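Local coordinates for chitin oligosaccharide binding protein NagB2 (Paenibacillus sp. FPU-7, PDB 7EHU) that binds chitin oligosaccharides as an extracellular solute-binding protein, probably delivering N,N'-diacetylchitobiose and N,N',N''-triacetylchitotriose to a sugar importer, at residues A159-T164 with L177-A182; T186-G191 with A269-D274; T225-P230 with K420-Q425. One frame throughout, in Å; residues are numbered along the deposited sequence.

Contact 1 of 3, residues A159-T164 with L177-A182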
ATOM      1  N   ALA A 159     -11.628  13.512 -21.568  1.00 12.83           N
ATOM      2  CA  ALA A 159     -11.940  14.120 -22.866  1.00 13.68           C
ATOM      3  C   ALA A 159     -13.391  14.591 -22.938  1.00 14.22           C
ATOM      4  O   ALA A 159     -13.671  15.664 -23.493  1.00 15.14           O
ATOM      5  CB  ALA A 159     -11.636  13.138 -24.001  1.00 14.21           C
ATOM      6  N   ASP A 160     -14.325  13.821 -22.358  1.00 14.38           N
ATOM      7  CA  ASP A 160     -15.716  14.263 -22.337  1.00 15.22           C
ATOM      8  C   ASP A 160     -15.852  15.634 -21.681  1.00 15.33           C
ATOM      9  O   ASP A 160     -16.722  16.427 -22.063  1.00 17.04           O
ATOM     10  CB  ASP A 160     -16.587  13.265 -21.569  1.00 15.70           C
ATOM     11  CG  ASP A 160     -16.765  11.927 -22.282  1.00 16.10           C
ATOM     12  OD1 ASP A 160     -16.569  11.845 -23.509  1.00 16.52           O
ATOM     13  OD2 ASP A 160     -17.154  10.954 -21.600  1.00 17.28           O
ATOM     14  N   ALA A 161     -15.020  15.916 -20.680  1.00 14.75           N
ATOM     15  CA  ALA A 161     -15.059  17.170 -19.941  1.00 15.64           C
ATOM     16  C   ALA A 161     -14.113  18.216 -20.509  1.00 16.58           C
ATOM     17  O   ALA A 161     -13.931  19.268 -19.891  1.00 17.75           O
ATOM     18  CB  ALA A 161     -14.729  16.924 -18.461  1.00 15.97           C
ATOM     19  N   GLY A 162     -13.503  17.949 -21.658  1.00 15.69           N
ATOM     20  CA  GLY A 162     -12.640  18.917 -22.291  1.00 16.22           C
ATOM     21  C   GLY A 162     -11.215  18.951 -21.788  1.00 17.10           C
ATOM     22  O   GLY A 162     -10.482  19.891 -22.119  1.00 18.47           O
ATOM     23  N   ILE A 163     -10.801  17.966 -21.001  1.00 15.47           N
ATOM     24  CA  ILE A 163      -9.475  17.939 -20.400  1.00 15.56           C
ATOM     25  C   ILE A 163      -8.641  17.040 -21.300  1.00 18.70           C
ATOM     26  O   ILE A 163      -8.955  15.850 -21.444  1.00 20.19           O
ATOM     27  CB  ILE A 163      -9.546  17.286 -19.018  1.00 15.19           C
ATOM     28  CG1 ILE A 163     -10.626  17.923 -18.159  1.00 16.86           C
ATOM     29  CG2 ILE A 163      -8.181  17.457 -18.318  1.00 15.69           C
ATOM     30  CD1 ILE A 163     -10.904  17.123 -16.882  1.00 18.66           C
ATOM     31  N   THR A 164      -7.578  17.579 -21.888  1.00 18.86           N
ATOM     32  CA  THR A 164      -6.850  16.895 -22.949  1.00 21.46           C
ATOM     33  C   THR A 164      -5.458  16.436 -22.533  1.00 20.57           C
ATOM     34  O   THR A 164      -4.753  15.854 -23.364  1.00 22.24           O
ATOM     35  CB  THR A 164      -6.739  17.811 -24.181  1.00 24.80           C
ATOM     36  OG1 THR A 164      -6.028  19.004 -23.814  1.00 26.15           O
ATOM     37  CG2 THR A 164      -8.122  18.185 -24.708  1.00 25.89           C
ATOM     38  N   LEU A 177     -11.032  18.996 -12.062  1.00 16.46           N
ATOM     39  CA  LEU A 177     -12.136  18.621 -11.188  1.00 16.09           C
ATOM     40  C   LEU A 177     -13.365  19.478 -11.476  1.00 17.60           C
ATOM     41  O   LEU A 177     -14.490  18.962 -11.522  1.00 17.67           O
ATOM     42  CB  LEU A 177     -11.719  18.774  -9.729  1.00 15.84           C
ATOM     43  CG  LEU A 177     -10.597  17.838  -9.278  1.00 15.02           C
ATOM     44  CD1 LEU A 177     -10.139  18.181  -7.872  1.00 16.36           C
ATOM     45  CD2 LEU A 177     -10.996  16.374  -9.346  1.00 15.07           C
ATOM     46  N   GLU A 178     -13.163  20.792 -11.653  1.00 18.78           N
ATOM     47  CA  GLU A 178     -14.260  21.708 -11.968  1.00 20.63           C
ATOM     48  C   GLU A 178     -14.978  21.268 -13.237  1.00 20.30           C
ATOM     49  O   GLU A 178     -16.215  21.245 -13.299  1.00 21.50           O
ATOM     50  CB  GLU A 178     -13.704  23.132 -12.140  1.00 23.92           C
ATOM     51  CG  GLU A 178     -13.455  23.882 -10.827  1.00 27.18           C
ATOM     52  CD  GLU A 178     -12.592  25.141 -10.974  1.00 30.89           C
ATOM     53  OE1 GLU A 178     -12.349  25.586 -12.119  1.00 32.30           O
ATOM     54  OE2 GLU A 178     -12.164  25.682  -9.925  1.00 32.33           O
ATOM     55  N   ALA A 179     -14.211  20.925 -14.269  1.00 18.55           N
ATOM     56  CA  ALA A 179     -14.800  20.566 -15.559  1.00 18.59           C
ATOM     57  C   ALA A 179     -15.548  19.241 -15.481  1.00 18.18           C
ATOM     58  O   ALA A 179     -16.613  19.078 -16.097  1.00 18.53           O
ATOM     59  CB  ALA A 179     -13.701  20.491 -16.623  1.00 19.15           C
ATOM     60  N   LEU A 180     -15.003  18.276 -14.742  1.00 17.63           N
ATOM     61  CA  LEU A 180     -15.688  17.000 -14.577  1.00 16.96           C
ATOM     62  C   LEU A 180     -16.992  17.193 -13.815  1.00 18.80           C
ATOM     63  O   LEU A 180     -18.046  16.694 -14.232  1.00 19.14           O
ATOM     64  CB  LEU A 180     -14.781  16.020 -13.834  1.00 15.58           C
ATOM     65  CG  LEU A 180     -13.562  15.524 -14.623  1.00 14.38           C
ATOM     66  CD1 LEU A 180     -12.492  14.990 -13.676  1.00 14.33           C
ATOM     67  CD2 LEU A 180     -13.952  14.461 -15.648  1.00 14.35           C
ATOM     68  N   LYS A 181     -16.942  17.953 -12.712  1.00 20.22           N
ATOM     69  CA  LYS A 181     -18.141  18.230 -11.925  1.00 23.40           C
ATOM     70  C   LYS A 181     -19.201  18.918 -12.775  1.00 24.41           C
ATOM     71  O   LYS A 181     -20.388  18.586 -12.683  1.00 25.55           O
ATOM     72  CB  LYS A 181     -17.752  19.088 -10.716  1.00 25.63           C
ATOM     73  CG  LYS A 181     -18.825  19.280  -9.624  1.00 28.56           C
ATOM     74  CD  LYS A 181     -19.229  17.961  -8.956  1.00 31.19           C
ATOM     75  CE  LYS A 181     -20.300  18.146  -7.895  1.00 33.26           C
ATOM     76  NZ  LYS A 181     -21.478  18.888  -8.422  1.00 34.81           N
ATOM     77  N   ALA A 182     -18.787  19.840 -13.650  1.00 23.75           N
ATOM     78  CA  ALA A 182     -19.745  20.582 -14.471  1.00 24.62           C
ATOM     79  C   ALA A 182     -20.463  19.676 -15.460  1.00 25.38           C
ATOM     80  O   ALA A 182     -21.587  19.988 -15.888  1.00 26.70           O
ATOM     81  CB  ALA A 182     -19.023  21.708 -15.207  1.00 24.57           C
TER
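Beside A161, which packs on A179 and L180, the backbone N of G162 donates a 2.9 Å hydrogen bond to O of A159. This bond helps to shape the turn that brings A161 and I163 against helix 170-182. The contact itself is apolar and small. CB of A161 meets the helix at two places. CB of A161 lies 4.1 Å from CB of A179 and 3.8 Å from CD2 of L180. CB of A179 also approaches the carbonyl O of A161, at 3.5 Å. I163 adds the second half of the patch. CG1 of I163 is anti to the carbonyl carbon (chi1 -52°), and the extended branch carries CD1 of I163 to 3.8 Å from CG of L180. The I163 and L180 side chains cross at about a right angle. L180 thus meets A161 through one methyl and I163 through its branch point. F158 touches both I163 and L180 and extends the apolar patch. G162 has positive phi, where a CB would run into O of A161. The arrangement is a Schellman motif, with G162 as its C-prime residue. It ends helix 155-160 and lays the chain leaving it on helix 170-182, the next helix.

Contact 2 of 3, residues T186-G191 with A269-D274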
ATOM      1  N   THR A 186     -18.738  12.107 -11.690  1.00 15.07           N
ATOM      2  CA  THR A 186     -18.141  11.990 -10.358  1.00 14.32           C
ATOM      3  C   THR A 186     -16.621  12.063 -10.500  1.00 13.45           C
ATOM      4  O   THR A 186     -16.034  11.202 -11.164  1.00 13.79           O
ATOM      5  CB  THR A 186     -18.532  10.660  -9.716  1.00 15.59           C
ATOM      6  OG1 THR A 186     -19.954  10.538  -9.689  1.00 17.47           O
ATOM      7  CG2 THR A 186     -17.988  10.545  -8.288  1.00 15.52           C
ATOM      8  N   PRO A 187     -15.951  13.069  -9.947  1.00 13.03           N
ATOM      9  CA  PRO A 187     -14.530  13.222 -10.295  1.00 12.99           C
ATOM     10  C   PRO A 187     -13.610  12.157  -9.724  1.00 11.88           C
ATOM     11  O   PRO A 187     -12.801  11.597 -10.472  1.00 11.92           O
ATOM     12  CB  PRO A 187     -14.190  14.643  -9.824  1.00 12.87           C
ATOM     13  CG  PRO A 187     -15.534  15.362  -9.881  1.00 13.95           C
ATOM     14  CD  PRO A 187     -16.474  14.307  -9.337  1.00 13.93           C
ATOM     15  N   ILE A 188     -13.718  11.859  -8.427  1.00 12.44           N
ATOM     16  CA  ILE A 188     -12.766  10.998  -7.724  1.00 11.66           C
ATOM     17  C   ILE A 188     -13.523   9.867  -7.036  1.00 10.89           C
ATOM     18  O   ILE A 188     -14.335  10.114  -6.136  1.00 13.33           O
ATOM     19  CB  ILE A 188     -11.949  11.775  -6.674  1.00 12.13           C
ATOM     20  CG1 ILE A 188     -11.219  12.971  -7.283  1.00 12.97           C
ATOM     21  CG2 ILE A 188     -10.959  10.843  -5.981  1.00 11.69           C
ATOM     22  CD1 ILE A 188     -10.648  13.942  -6.272  1.00 13.72           C
ATOM     23  N   ALA A 189     -13.261   8.633  -7.464  1.00 10.15           N
ATOM     24  CA  ALA A 189     -13.751   7.459  -6.754  1.00 10.29           C
ATOM     25  C   ALA A 189     -12.950   7.238  -5.483  1.00 10.40           C
ATOM     26  O   ALA A 189     -11.738   7.455  -5.448  1.00 10.97           O
ATOM     27  CB  ALA A 189     -13.607   6.230  -7.644  1.00 11.24           C
ATOM     28  N   LEU A 190     -13.626   6.783  -4.429  1.00 11.36           N
ATOM     29  CA  LEU A 190     -12.934   6.448  -3.198  1.00 11.79           C
ATOM     30  C   LEU A 190     -13.932   5.648  -2.346  1.00 11.38           C
ATOM     31  O   LEU A 190     -15.068   6.089  -2.124  1.00 13.02           O
ATOM     32  CB  LEU A 190     -12.550   7.731  -2.474  1.00 11.92           C
ATOM     33  CG  LEU A 190     -11.358   7.633  -1.509  1.00 13.40           C
ATOM     34  CD1 LEU A 190     -10.860   9.062  -1.141  1.00 14.31           C
ATOM     35  CD2 LEU A 190     -11.408   6.691  -0.385  1.00 14.53           C
ATOM     36  N   GLY A 191     -13.530   4.471  -1.881  1.00 11.58           N
ATOM     37  CA  GLY A 191     -14.294   3.701  -0.919  1.00 12.05           C
ATOM     38  C   GLY A 191     -13.597   3.734   0.421  1.00 11.87           C
ATOM     39  O   GLY A 191     -12.561   3.097   0.586  1.00 12.37           O
ATOM     40  N   ALA A 269     -16.602   7.047 -12.274  1.00 12.34           N
ATOM     41  CA  ALA A 269     -15.892   8.198 -11.736  1.00 12.28           C
ATOM     42  C   ALA A 269     -14.632   8.385 -12.563  1.00 11.67           C
ATOM     43  O   ALA A 269     -14.115   7.430 -13.134  1.00 12.63           O
ATOM     44  CB  ALA A 269     -15.496   8.009 -10.276  1.00 13.15           C
ATOM     45  N   ALA A 270     -14.121   9.611 -12.610  1.00 11.06           N
ATOM     46  CA  ALA A 270     -13.069   9.937 -13.572  1.00 10.98           C
ATOM     47  C   ALA A 270     -11.655   9.553 -13.139  1.00 10.54           C
ATOM     48  O   ALA A 270     -10.787   9.413 -14.002  1.00 10.55           O
ATOM     49  CB  ALA A 270     -13.099  11.434 -13.881  1.00 12.09           C
ATOM     50  N   MET A 271     -11.391   9.403 -11.848  1.00  9.92           N
ATOM     51  CA  MET A 271     -10.056   9.040 -11.391  1.00  9.90           C
ATOM     52  C   MET A 271     -10.145   8.322 -10.060  1.00  9.47           C
ATOM     53  O   MET A 271     -11.186   8.304  -9.404  1.00  9.79           O
ATOM     54  CB  MET A 271      -9.132  10.259 -11.305  1.00 10.09           C
ATOM     55  CG  MET A 271      -9.514  11.235 -10.208  1.00 11.54           C
ATOM     56  SD  MET A 271      -8.715  12.859 -10.347  1.00 12.55           S
ATOM     57  CE  MET A 271      -9.915  13.686 -11.375  1.00 13.58           C
ATOM     58  N   LEU A 272      -9.015   7.748  -9.664  1.00  9.53           N
ATOM     59  CA  LEU A 272      -8.922   6.916  -8.467  1.00  9.29           C
ATOM     60  C   LEU A 272      -7.505   7.035  -7.937  1.00  8.63           C
ATOM     61  O   LEU A 272      -6.561   6.745  -8.675  1.00  9.08           O
ATOM     62  CB  LEU A 272      -9.206   5.456  -8.833  1.00  9.12           C
ATOM     63  CG  LEU A 272      -9.067   4.434  -7.707  1.00  9.10           C
ATOM     64  CD1 LEU A 272     -10.326   4.440  -6.837  1.00 10.37           C
ATOM     65  CD2 LEU A 272      -8.842   3.060  -8.244  1.00  9.91           C
ATOM     66  N   PHE A 273      -7.344   7.463  -6.694  1.00  8.99           N
ATOM     67  CA  PHE A 273      -6.032   7.510  -6.068  1.00  9.00           C
ATOM     68  C   PHE A 273      -5.785   6.167  -5.390  1.00  9.01           C
ATOM     69  O   PHE A 273      -6.543   5.775  -4.493  1.00  9.82           O
ATOM     70  CB  PHE A 273      -5.918   8.675  -5.074  1.00  9.16           C
ATOM     71  CG  PHE A 273      -4.494   8.961  -4.711  1.00  8.59           C
ATOM     72  CD1 PHE A 273      -3.729   9.786  -5.509  1.00  9.11           C
ATOM     73  CD2 PHE A 273      -3.887   8.335  -3.637  1.00  9.01           C
ATOM     74  CE1 PHE A 273      -2.395  10.011  -5.229  1.00  9.56           C
ATOM     75  CE2 PHE A 273      -2.533   8.546  -3.368  1.00  9.81           C
ATOM     76  CZ  PHE A 273      -1.793   9.384  -4.149  1.00  9.62           C
ATOM     77  N   ASP A 274      -4.790   5.431  -5.860  1.00  8.91           N
ATOM     78  CA  ASP A 274      -4.611   4.072  -5.371  1.00  8.28           C
ATOM     79  C   ASP A 274      -3.177   3.632  -5.591  1.00  8.48           C
ATOM     80  O   ASP A 274      -2.396   4.289  -6.292  1.00  8.54           O
ATOM     81  CB  ASP A 274      -5.588   3.117  -6.075  1.00  8.49           C
ATOM     82  CG  ASP A 274      -6.085   1.996  -5.184  1.00  8.95           C
ATOM     83  OD1 ASP A 274      -5.338   1.554  -4.274  1.00  9.07           O
ATOM     84  OD2 ASP A 274      -7.185   1.499  -5.445  1.00 10.59           O
TER
HETATM   85  O   HOH W   1      -9.206   8.166  -4.626  1.00 11.07           O
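I188 and M271 pair in parallel register, with their side chains on one face of the sheet. Three backbone hydrogen bonds join the segments. N of A270 donates to O of T186 at 2.9 Å, nearly in line with the carbonyl. N of A189 reaches O of M271 at 2.9 Å with an N-H...O angle of 159°. The bond from N of M271 to O of P187 is weak, bent to 123°. Besides the bond from N of A189, O of M271 receives a CA-H...O contact from I188, so two groups of the partner strand meet one oxygen. A second such contact runs from CA of A269 to O of T186, at 3.1 Å.

The side chains fill in on both faces. CG1 of I188 lies 3.8 Å from CG of M271, and the two chains cross at a slant. M271 CG sits between its backbone N and carbonyl carbon (chi1 68°), which brings CG to 3.3 Å from O of P187. On the face of A189 and L272, CB of A189 packs on CB of A269 at 3.7 Å. CB of A189 also meets CD1 of L272 at 3.8 Å. Farther along, a water bridges the strands. It donates to O of A189 and accepts from N of F273.

Strand 138-154 backs the other edge of strand 271-275, where backbone hydrogen bonds pair A270 with N154, L272 with Y152 and D274 with G150. Helix 170-182 covers P187, A270 and M271 through L177, L180 and F173. Helix 257-265 covers A189, A269 and L272. The L272 side chain is about 9 Å from a bound N-acetylglucosamine unit. The short strand 188-189 thus extends the sheet, between helices 170-182 and 257-265.

Contact 3 of 3, residues T225-P230 with K420-Q425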
ATOM      1  N   THR A 225       8.358  17.538  14.357  1.00 21.07           N
ATOM      2  CA  THR A 225       7.264  18.169  13.637  1.00 19.65           C
ATOM      3  C   THR A 225       5.971  17.742  14.317  1.00 19.12           C
ATOM      4  O   THR A 225       5.954  16.811  15.121  1.00 19.11           O
ATOM      5  CB  THR A 225       7.267  17.725  12.172  1.00 20.34           C
ATOM      6  OG1 THR A 225       6.988  16.318  12.138  1.00 21.56           O
ATOM      7  CG2 THR A 225       8.609  18.011  11.510  1.00 21.61           C
ATOM      8  N   LYS A 226       4.875  18.424  14.000  1.00 18.67           N
ATOM      9  CA  LYS A 226       3.591  18.131  14.614  1.00 18.84           C
ATOM     10  C   LYS A 226       2.499  18.091  13.557  1.00 17.45           C
ATOM     11  O   LYS A 226       2.548  18.812  12.550  1.00 17.61           O
ATOM     12  CB  LYS A 226       3.213  19.200  15.643  1.00 21.77           C
ATOM     13  CG  LYS A 226       4.140  19.270  16.843  1.00 25.56           C
ATOM     14  CD  LYS A 226       3.653  20.322  17.842  1.00 28.53           C
ATOM     15  CE  LYS A 226       4.754  20.751  18.790  1.00 31.40           C
ATOM     16  NZ  LYS A 226       5.145  19.638  19.687  1.00 33.75           N
ATOM     17  N   TRP A 227       1.475  17.285  13.839  1.00 16.47           N
ATOM     18  CA  TRP A 227       0.302  17.242  12.974  1.00 15.02           C
ATOM     19  C   TRP A 227      -0.357  18.612  12.892  1.00 15.40           C
ATOM     20  O   TRP A 227      -0.996  18.936  11.880  1.00 15.61           O
ATOM     21  CB  TRP A 227      -0.690  16.219  13.525  1.00 15.04           C
ATOM     22  CG  TRP A 227      -0.219  14.798  13.415  1.00 14.19           C
ATOM     23  CD1 TRP A 227       0.462  14.080  14.356  1.00 14.01           C
ATOM     24  CD2 TRP A 227      -0.419  13.910  12.311  1.00 13.72           C
ATOM     25  NE1 TRP A 227       0.701  12.801  13.908  1.00 14.11           N
ATOM     26  CE2 TRP A 227       0.177  12.679  12.650  1.00 13.65           C
ATOM     27  CE3 TRP A 227      -1.031  14.039  11.059  1.00 13.64           C
ATOM     28  CZ2 TRP A 227       0.159  11.587  11.796  1.00 12.78           C
ATOM     29  CZ3 TRP A 227      -1.037  12.953  10.212  1.00 14.29           C
ATOM     30  CH2 TRP A 227      -0.441  11.749  10.577  1.00 12.74           C
ATOM     31  N   THR A 228      -0.196  19.428  13.945  1.00 17.50           N
ATOM     32  CA  THR A 228      -0.784  20.758  13.999  1.00 18.56           C
ATOM     33  C   THR A 228       0.014  21.809  13.231  1.00 19.95           C
ATOM     34  O   THR A 228      -0.423  22.965  13.166  1.00 20.74           O
ATOM     35  CB  THR A 228      -0.900  21.202  15.467  1.00 19.49           C
ATOM     36  OG1 THR A 228       0.368  21.009  16.099  1.00 20.95           O
ATOM     37  CG2 THR A 228      -1.975  20.415  16.222  1.00 20.08           C
ATOM     38  N   ASP A 229       1.168  21.460  12.673  1.00 18.97           N
ATOM     39  CA  ASP A 229       1.924  22.422  11.883  1.00 19.08           C
ATOM     40  C   ASP A 229       1.041  22.960  10.760  1.00 19.41           C
ATOM     41  O   ASP A 229       0.326  22.187  10.109  1.00 18.14           O
ATOM     42  CB  ASP A 229       3.161  21.726  11.314  1.00 21.35           C
ATOM     43  CG  ASP A 229       4.238  21.477  12.374  1.00 23.65           C
ATOM     44  OD1 ASP A 229       5.223  20.768  12.055  1.00 24.52           O
ATOM     45  OD2 ASP A 229       4.118  22.008  13.508  1.00 24.77           O
ATOM     46  N   PRO A 230       1.058  24.274  10.508  1.00 19.47           N
ATOM     47  CA  PRO A 230       0.123  24.836   9.521  1.00 19.74           C
ATOM     48  C   PRO A 230       0.157  24.160   8.163  1.00 19.07           C
ATOM     49  O   PRO A 230      -0.894  24.020   7.523  1.00 18.95           O
ATOM     50  CB  PRO A 230       0.567  26.302   9.429  1.00 21.42           C
ATOM     51  CG  PRO A 230       1.110  26.611  10.774  1.00 21.90           C
ATOM     52  CD  PRO A 230       1.813  25.333  11.209  1.00 20.85           C
ATOM     53  N   LYS A 420      -6.513  16.445  17.567  1.00 18.22           N
ATOM     54  CA  LYS A 420      -6.690  15.071  18.027  1.00 18.68           C
ATOM     55  C   LYS A 420      -5.487  14.213  17.653  1.00 17.55           C
ATOM     56  O   LYS A 420      -5.006  13.409  18.461  1.00 18.42           O
ATOM     57  CB  LYS A 420      -7.985  14.525  17.413  1.00 20.62           C
ATOM     58  CG  LYS A 420      -8.381  13.091  17.752  1.00 23.99           C
ATOM     59  CD  LYS A 420      -9.665  12.720  16.990  1.00 26.19           C
ATOM     60  CE  LYS A 420      -9.998  11.232  17.051  1.00 27.86           C
ATOM     61  NZ  LYS A 420     -10.941  10.787  15.948  1.00 29.15           N
ATOM     62  N   MET A 421      -4.961  14.401  16.448  1.00 16.21           N
ATOM     63  CA  MET A 421      -3.811  13.621  16.001  1.00 14.62           C
ATOM     64  C   MET A 421      -2.577  13.932  16.818  1.00 14.61           C
ATOM     65  O   MET A 421      -1.829  13.025  17.186  1.00 14.67           O
ATOM     66  CB  MET A 421      -3.558  13.879  14.525  1.00 14.24           C
ATOM     67  CG  MET A 421      -4.520  13.230  13.570  1.00 14.00           C
ATOM     68  SD  MET A 421      -4.786  11.446  13.877  1.00 14.14           S
ATOM     69  CE  MET A 421      -3.202  10.804  13.818  1.00 15.21           C
ATOM     70  N   GLN A 422      -2.343  15.202  17.130  1.00 15.63           N
ATOM     71  CA  GLN A 422      -1.149  15.502  17.915  1.00 16.21           C
ATOM     72  C   GLN A 422      -1.287  15.001  19.350  1.00 16.61           C
ATOM     73  O   GLN A 422      -0.292  14.593  19.960  1.00 16.53           O
ATOM     74  CB  GLN A 422      -0.825  16.997  17.892  1.00 17.39           C
ATOM     75  CG  GLN A 422       0.574  17.327  18.421  1.00 17.76           C
ATOM     76  CD  GLN A 422       1.666  16.550  17.693  1.00 17.84           C
ATOM     77  OE1 GLN A 422       1.594  16.360  16.485  1.00 18.43           O
ATOM     78  NE2 GLN A 422       2.672  16.091  18.426  1.00 18.20           N
ATOM     79  N   LYS A 423      -2.509  14.977  19.892  1.00 17.31           N
ATOM     80  CA  LYS A 423      -2.713  14.413  21.221  1.00 19.08           C
ATOM     81  C   LYS A 423      -2.317  12.942  21.239  1.00 17.50           C
ATOM     82  O   LYS A 423      -1.572  12.499  22.124  1.00 17.98           O
ATOM     83  CB  LYS A 423      -4.171  14.607  21.645  1.00 21.89           C
ATOM     84  CG  LYS A 423      -4.483  14.162  23.068  1.00 25.50           C
ATOM     85  CD  LYS A 423      -5.955  14.419  23.424  1.00 28.88           C
ATOM     86  CE  LYS A 423      -6.475  13.447  24.496  1.00 32.24           C
ATOM     87  NZ  LYS A 423      -5.376  12.778  25.261  1.00 33.97           N
ATOM     88  N   VAL A 424      -2.791  12.163  20.259  1.00 16.57           N
ATOM     89  CA  VAL A 424      -2.429  10.745  20.220  0.54 16.67           C
ATOM     90  C   VAL A 424      -0.946  10.569  19.910  1.00 15.12           C
ATOM     91  O   VAL A 424      -0.295   9.661  20.452  1.00 15.51           O
ATOM     92  CB  VAL A 424      -3.335   9.891  19.301  0.54 17.81           C
ATOM     93  CG1 VAL A 424      -4.800   9.988  19.750  0.54 17.65           C
ATOM     94  CG2 VAL A 424      -3.182  10.260  17.823  0.54 19.23           C
ATOM     95  N   GLN A 425      -0.379  11.441  19.066  1.00 14.58           N
ATOM     96  CA  GLN A 425       1.040  11.340  18.732  1.00 14.54           C
ATOM     97  C   GLN A 425       1.909  11.583  19.955  1.00 15.42           C
ATOM     98  O   GLN A 425       2.901  10.872  20.180  1.00 14.90           O
ATOM     99  CB  GLN A 425       1.380  12.371  17.660  1.00 15.05           C
ATOM    100  CG  GLN A 425       2.784  12.256  17.101  1.00 13.60           C
ATOM    101  CD  GLN A 425       2.968  10.951  16.366  1.00 13.88           C
ATOM    102  OE1 GLN A 425       2.433  10.784  15.272  1.00 13.75           O
ATOM    103  NE2 GLN A 425       3.714  10.025  16.942  1.00 14.63           N
TER
HETATM  104  O   HOH W   2       5.192  15.156  17.064  1.00 18.34           O
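In the loop between helices 214-219 and 230-244, a type I turn from K226 to D229 brings W227 to helix 414-430, with CA of W227 5.4 Å from CA of Q422. N of D229 closes the turn on O of K226, and OD1 of D229 takes N of K226 from above the carboxylate plane. OE1 of Q422 accepts N of W227 at 2.8 Å, tilted 24° from the amide plane. With chi1 at -167° the Q422 chain runs out opposite its backbone N, then bends at chi2 toward K226. NE2 of Q422 is held by D426 and a water that donates to O of T225. NE1 of W227 donates to OE1 of Q425 at 3.0 Å and 169°, on a carbonyl lone pair, ring and amide nearly coplanar. CB of M421 lies over the five-membered ring, a CH-pi contact. SD of M421 stands above the W227 six-membered ring, 5.2 Å from its centroid, a Met-aromatic contact; F220 stacks on the ring. In place of W227 a leucine would probably leave OE1 of Q425 without its donor and M421 without a ring. The Q422 bond thus holds the turn backbone, and the Q425 bond probably fixes the indole's rotation.

In the fold
Contacts 1 and 2 belong to one continuous packing. Their centres are 14 Å apart, and L177 and L180 of helix 170-182 touch P187, A270 and M271. Helix 170-182 leads to strand 188-189. Contact 1 lies farther out, its centre 29 Å from the chain's centre against 17 Å for contact 2. Contact 1 is partly buried, small and purely apolar. Contact 2 is buried and rests on backbone bonds within the sheet. Contact 3 stands apart, its centre 36 Å from that of contact 1 and 28 Å from that of contact 2. It is also largely buried, but joins a loop to the C-terminal helix through polar side chains and an aromatic ring.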